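Local coordinates for protein glycerate dehydrogenase (Bacillus sp. 5mfcol3.1, PDB 6P2I) that acts as an asymmetric, NADPH-binding reductase of acyclic imino acids, such as those produced in situ by a partner oxidase, at residues H105-A108 and L109-V113; Q182-D185 and I186-M190; A237-S240 and V241-N245. All coordinates share one frame; numbering follows the deposited sequence.

How the interactions relate
Three local contacts follow one another from the N terminus, each joining side chains about one helical turn apart. None spans a long loop; they lie in series, neither nesting nor crossing. Interaction 1 (105-113) falls within helix 99-114, which packs on strands 223-226 and 269-271 and on the second subunit. Interaction 2 (182-190) closes the short turn from edge strand 182-183 into helix 186-192. Interaction 3 (237-245) ends helix 235-243 on its way from strand 223-226 to strand 249-252. All belong to the domain built on one seven-stranded parallel sheet of Rossmann type: the first two pack on its strands, the third lies on a helix connecting two of them.

Interaction 1: residues H105-A108 and L109-V113; sequences HVFA and LLFAV
H105 and L109 form the close part of this contact, one helical turn apart and with their side chains running at a slant to each other. CD2 of the H105 imidazole lies 3.5 Å from CD1 of L109, and the leucine CG rests 3.5 Å from the carbonyl O of H105. With CG anti to the backbone N (chi1 -158°), the histidine brings the end of its side chain nearer the leucine, while NE2 is hydrogen-bonded to OG1 of T272; the bond to T272 and the packing against L109 probably help to fix the ring's rotation. In the backbone, L109 N donates to H105 O at 2.8 Å, the first of four successive i to i+4 bonds that continue to A112 N and A108 O.

The aromatic side is looser. L110 CD2 stays 4.3 Å from F107 CD2, and F111 CE2, near the plane of the F107 ring and at its edge, is 4.4 Å from F107 CB. F111 leans instead on the backbone, its CD2 lying 3.2 Å from F107 O. This side does not face solvent: the F107 ring meets that of F164 almost in parallel, and F111 of the second subunit packs on F107 and A108. This is a buried part of helix 99-114, in the Rossmann-type domain, with one flank on the parallel sheet and another in the dimer interface.

Interaction 2: residues Q182-D185 and I186-M190; sequences QQVD and ITELM
D185 meets E188 through a capping bond: the amide N of E188 donates to OD1 of D185 at 3.0 Å, nearly straight (167°) and close to the line of the carboxylate C-O bond. The aspartate CG sits between its own backbone N and carbonyl carbon (chi1 74°), which turns OD1 back over the first turn of the helix, where it also touches E188 CB. The main chain adds a second link, L189 N to D185 O at 2.9 Å, so both the side chain and the carbonyl of this N-cap residue accept from the helix it begins.

V184, just before the cap, makes an apolar pair with L189, CG2 lying 3.9 Å from L189 CB. Its CG1 rests against the E188 carboxylate, 3.7 Å from OE1; in both pairs the side chains cross at about a right angle. E188, extended throughout, does not reach D185 N directly. A water bridges the gap, accepting from D185 N at 2.9 Å and donating to E188 OE1 at 2.6 Å, so the reciprocal bond of a capping box is replaced by a solvent-mediated one.

Further out, the backbone of V184 is hydrogen-bonded to G170, and I186 and L189 press on L171 and I148, seating the helix on the sheet. K192 offers E188 OE2 a long, weak ion pair.

Chemically, the aspartate is likely to be stabilised as an anion by the E188 amide and the helix start. The two carboxylates, their planes almost perpendicular and OD1 of D185 4.6 Å from OE1 of E188, would be expected to repel mildly.

Interaction 3: residues A237-S240 and V241-N245; sequences ALYS and VLKQN
Four successive i to i+4 backbone bonds carry the helix from A237 to Q244, the shortest being K243 N to Y239 O at 2.7 Å, before a Schellman motif ends it. This is the helix of a beta-alpha-beta unit between strands 223-226 and 249-252.

Y239 and K243 lie alongside each other and point the same way. K243 CB sits over one face of the tyrosine ring, 4.3 Å from its centroid and 17° off the ring normal, a CH-pi contact displaced toward the rim. A bend at the lysine's second torsion (chi2 63°) then carries CD along the phenol to within 3.7 Å of Y239 OH. With an alanine in place of Y239, K243 CB would probably lose the ring face it lies on and the rest of the chain its neighbour at the hydroxyl, leaving the lysine freer to turn, while P262 and L266 would lose a packing partner.

On the buried flank L238 and L242 meet at a slant, CG of the first 3.8 Å from CD1 of the second, and L242 also packs on L266. At the solvent side Q244 runs its extended side chain alongside S240, its CG 3.2 Å from S240 O, the same oxygen its backbone N binds.

N245 takes a positive phi, as is usual for the C-prime residue of a Schellman motif, and its N donates to L242 O at 2.9 Å, an oxygen that also binds ND2 of N268.

Interaction 1: residues H105-A108 and L109-V113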
# COMPACT_ATOMS: atom_id res chain seq x y z
N HIS A 105 -0.57 -7.46 2.70
CA HIS A 105 -0.89 -6.56 3.80
C HIS A 105 0.34 -5.84 4.32
O HIS A 105 0.23 -4.70 4.79
CB HIS A 105 -1.54 -7.34 4.94
CG HIS A 105 -2.35 -6.50 5.86
ND1 HIS A 105 -3.62 -6.05 5.54
CD2 HIS A 105 -2.10 -6.04 7.11
CE1 HIS A 105 -4.11 -5.37 6.55
NE2 HIS A 105 -3.21 -5.34 7.52
N VAL A 106 1.51 -6.49 4.27
CA VAL A 106 2.73 -5.80 4.68
C VAL A 106 2.91 -4.54 3.85
O VAL A 106 3.24 -3.47 4.38
CB VAL A 106 3.95 -6.73 4.53
CG1 VAL A 106 5.25 -5.95 4.67
CG2 VAL A 106 3.91 -7.88 5.56
N PHE A 107 2.69 -4.64 2.55
CA PHE A 107 2.84 -3.47 1.69
C PHE A 107 1.68 -2.50 1.86
O PHE A 107 1.90 -1.28 1.81
CB PHE A 107 3.01 -3.91 0.23
CG PHE A 107 4.35 -4.51 -0.03
CD1 PHE A 107 4.60 -5.85 0.23
CD2 PHE A 107 5.39 -3.70 -0.46
CE1 PHE A 107 5.85 -6.38 0.03
CE2 PHE A 107 6.66 -4.23 -0.66
CZ PHE A 107 6.89 -5.57 -0.42
N ALA A 108 0.47 -2.99 2.12
CA ALA A 108 -0.63 -2.10 2.48
C ALA A 108 -0.26 -1.24 3.68
O ALA A 108 -0.43 -0.02 3.67
CB ALA A 108 -1.90 -2.91 2.77
N LEU A 109 0.26 -1.87 4.74
CA LEU A 109 0.63 -1.13 5.94
C LEU A 109 1.81 -0.20 5.68
O LEU A 109 1.80 0.95 6.13
CB LEU A 109 0.98 -2.09 7.06
CG LEU A 109 -0.21 -2.83 7.66
CD1 LEU A 109 0.30 -3.92 8.61
CD2 LEU A 109 -1.14 -1.86 8.39
N LEU A 110 2.84 -0.69 4.98
CA LEU A 110 4.02 0.11 4.71
C LEU A 110 3.66 1.38 3.96
O LEU A 110 4.11 2.47 4.31
CB LEU A 110 5.03 -0.73 3.91
CG LEU A 110 6.24 -0.02 3.28
CD1 LEU A 110 7.08 0.69 4.32
CD2 LEU A 110 7.08 -1.03 2.51
N PHE A 111 2.84 1.25 2.92
CA PHE A 111 2.43 2.42 2.15
C PHE A 111 1.53 3.34 2.98
O PHE A 111 1.66 4.57 2.90
CB PHE A 111 1.71 1.98 0.87
CG PHE A 111 2.63 1.54 -0.24
CD1 PHE A 111 3.73 2.32 -0.62
CD2 PHE A 111 2.40 0.34 -0.91
CE1 PHE A 111 4.58 1.90 -1.65
CE2 PHE A 111 3.23 -0.09 -1.92
CZ PHE A 111 4.32 0.70 -2.31
N ALA A 112 0.63 2.77 3.79
CA ALA A 112 -0.23 3.59 4.63
C ALA A 112 0.59 4.42 5.61
O ALA A 112 0.27 5.59 5.86
CB ALA A 112 -1.23 2.70 5.37
N VAL A 113 1.66 3.84 6.16
CA VAL A 113 2.55 4.60 7.03
C VAL A 113 3.33 5.63 6.21
O VAL A 113 3.37 6.82 6.56
CB VAL A 113 3.51 3.66 7.77
CG1 VAL A 113 4.58 4.45 8.52
CG2 VAL A 113 2.75 2.73 8.73

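Interaction 2: residues Q182-D185 and I186-M190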
# COMPACT_ATOMS: atom_id res chain seq x y z
N GLN A 182 19.72 -11.76 1.56
CA GLN A 182 21.02 -11.68 2.22
C GLN A 182 20.81 -11.84 3.72
O GLN A 182 20.15 -11.00 4.35
CB GLN A 182 21.71 -10.36 1.91
CG GLN A 182 22.98 -10.15 2.71
CD GLN A 182 24.23 -10.58 1.96
OE1 GLN A 182 24.49 -11.77 1.77
NE2 GLN A 182 25.00 -9.60 1.50
N GLN A 183 21.34 -12.91 4.30
CA GLN A 183 21.03 -13.20 5.69
C GLN A 183 22.08 -12.60 6.62
O GLN A 183 23.28 -12.66 6.35
CB GLN A 183 20.87 -14.71 5.88
CG GLN A 183 19.60 -15.16 5.19
CD GLN A 183 19.50 -16.65 4.94
OE1 GLN A 183 19.42 -17.08 3.78
NE2 GLN A 183 19.47 -17.45 6.01
N VAL A 184 21.59 -11.99 7.70
CA VAL A 184 22.40 -11.23 8.65
C VAL A 184 21.91 -11.56 10.05
O VAL A 184 20.86 -12.18 10.23
CB VAL A 184 22.29 -9.71 8.39
CG1 VAL A 184 22.75 -9.37 6.97
CG2 VAL A 184 20.86 -9.25 8.61
N ASP A 185 22.68 -11.14 11.06
CA ASP A 185 22.17 -11.26 12.42
C ASP A 185 21.23 -10.08 12.74
O ASP A 185 21.10 -9.13 11.96
CB ASP A 185 23.32 -11.40 13.44
CG ASP A 185 24.09 -10.10 13.70
OD1 ASP A 185 23.82 -9.05 13.09
OD2 ASP A 185 25.02 -10.15 14.54
N ILE A 186 20.53 -10.18 13.88
CA ILE A 186 19.43 -9.25 14.14
C ILE A 186 19.95 -7.84 14.41
O ILE A 186 19.28 -6.85 14.09
CB ILE A 186 18.55 -9.76 15.29
CG1 ILE A 186 17.27 -8.93 15.41
CG2 ILE A 186 19.31 -9.77 16.63
CD1 ILE A 186 16.05 -9.74 15.85
N THR A 187 21.15 -7.72 14.99
CA THR A 187 21.72 -6.40 15.24
C THR A 187 21.97 -5.67 13.93
O THR A 187 21.57 -4.51 13.76
CB THR A 187 23.02 -6.54 16.04
OG1 THR A 187 22.72 -7.05 17.35
CG2 THR A 187 23.72 -5.20 16.18
N GLU A 188 22.62 -6.34 12.97
CA GLU A 188 22.81 -5.73 11.66
C GLU A 188 21.48 -5.45 10.99
O GLU A 188 21.30 -4.40 10.36
CB GLU A 188 23.68 -6.60 10.77
CG GLU A 188 23.96 -5.92 9.44
CD GLU A 188 24.94 -6.68 8.57
OE1 GLU A 188 25.38 -7.77 8.98
OE2 GLU A 188 25.26 -6.17 7.47
N LEU A 189 20.52 -6.38 11.11
CA LEU A 189 19.22 -6.13 10.48
C LEU A 189 18.59 -4.85 11.02
O LEU A 189 18.09 -4.02 10.25
CB LEU A 189 18.28 -7.31 10.71
CG LEU A 189 16.98 -7.31 9.90
CD1 LEU A 189 16.57 -8.74 9.59
CD2 LEU A 189 15.83 -6.55 10.61
N MET A 190 18.61 -4.67 12.34
CA MET A 190 18.01 -3.48 12.94
C MET A 190 18.75 -2.22 12.53
O MET A 190 18.13 -1.17 12.35
CB MET A 190 17.96 -3.61 14.46
CG MET A 190 17.15 -4.81 14.97
SD MET A 190 15.43 -4.79 14.46
CE MET A 190 14.77 -3.48 15.50
O HOH W 1 25.26 -9.96 10.34

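Interaction 3: residues A237-S240 and V241-N245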
# COMPACT_ATOMS: atom_id res chain seq x y z
N ALA A 237 8.54 -0.35 25.03
CA ALA A 237 9.67 0.32 24.40
C ALA A 237 9.29 0.84 23.02
O ALA A 237 9.73 1.93 22.62
CB ALA A 237 10.87 -0.62 24.30
N LEU A 238 8.47 0.09 22.28
CA LEU A 238 8.04 0.55 20.96
C LEU A 238 7.20 1.81 21.09
O LEU A 238 7.33 2.73 20.28
CB LEU A 238 7.26 -0.56 20.25
CG LEU A 238 6.75 -0.24 18.83
CD1 LEU A 238 7.88 0.27 17.94
CD2 LEU A 238 6.06 -1.44 18.19
N TYR A 239 6.32 1.87 22.10
CA TYR A 239 5.55 3.08 22.32
C TYR A 239 6.46 4.29 22.51
O TYR A 239 6.24 5.34 21.91
CB TYR A 239 4.62 2.92 23.52
CG TYR A 239 3.94 4.22 23.88
CD1 TYR A 239 2.93 4.73 23.09
CD2 TYR A 239 4.37 4.97 24.97
CE1 TYR A 239 2.32 5.94 23.39
CE2 TYR A 239 3.77 6.17 25.28
CZ TYR A 239 2.75 6.66 24.48
OH TYR A 239 2.15 7.86 24.79
N SER A 240 7.49 4.15 23.35
CA SER A 240 8.41 5.25 23.60
C SER A 240 9.14 5.66 22.33
O SER A 240 9.34 6.85 22.07
CB SER A 240 9.41 4.88 24.70
OG SER A 240 8.74 4.70 25.94
N VAL A 241 9.55 4.68 21.52
CA VAL A 241 10.23 4.98 20.26
C VAL A 241 9.33 5.81 19.36
O VAL A 241 9.75 6.84 18.81
CB VAL A 241 10.68 3.68 19.58
CG1 VAL A 241 10.99 3.91 18.12
CG2 VAL A 241 11.90 3.12 20.29
N LEU A 242 8.07 5.39 19.21
CA LEU A 242 7.14 6.12 18.35
C LEU A 242 6.73 7.45 18.96
O LEU A 242 6.69 8.47 18.26
CB LEU A 242 5.92 5.25 18.07
CG LEU A 242 6.18 4.00 17.23
CD1 LEU A 242 5.17 2.92 17.56
CD2 LEU A 242 6.11 4.32 15.74
N LYS A 243 6.44 7.47 20.27
CA LYS A 243 6.06 8.72 20.93
C LYS A 243 7.14 9.79 20.76
O LYS A 243 6.83 10.97 20.60
CB LYS A 243 5.79 8.48 22.41
CG LYS A 243 5.32 9.71 23.18
CD LYS A 243 3.99 10.22 22.64
CE LYS A 243 3.62 11.58 23.20
NZ LYS A 243 2.14 11.80 23.13
N GLN A 244 8.41 9.38 20.81
CA GLN A 244 9.53 10.30 20.68
C GLN A 244 9.97 10.49 19.24
O GLN A 244 11.01 11.10 18.99
CB GLN A 244 10.71 9.80 21.52
CG GLN A 244 10.41 9.75 23.02
CD GLN A 244 11.52 9.10 23.82
OE1 GLN A 244 12.70 9.20 23.48
NE2 GLN A 244 11.14 8.43 24.91
N ASN A 245 9.19 9.98 18.28
CA ASN A 245 9.46 10.13 16.85
C ASN A 245 10.88 9.69 16.50
O ASN A 245 11.56 10.31 15.68
CB ASN A 245 9.20 11.57 16.40
CG ASN A 245 7.76 12.01 16.65
OD1 ASN A 245 7.50 12.91 17.45
ND2 ASN A 245 6.82 11.38 15.96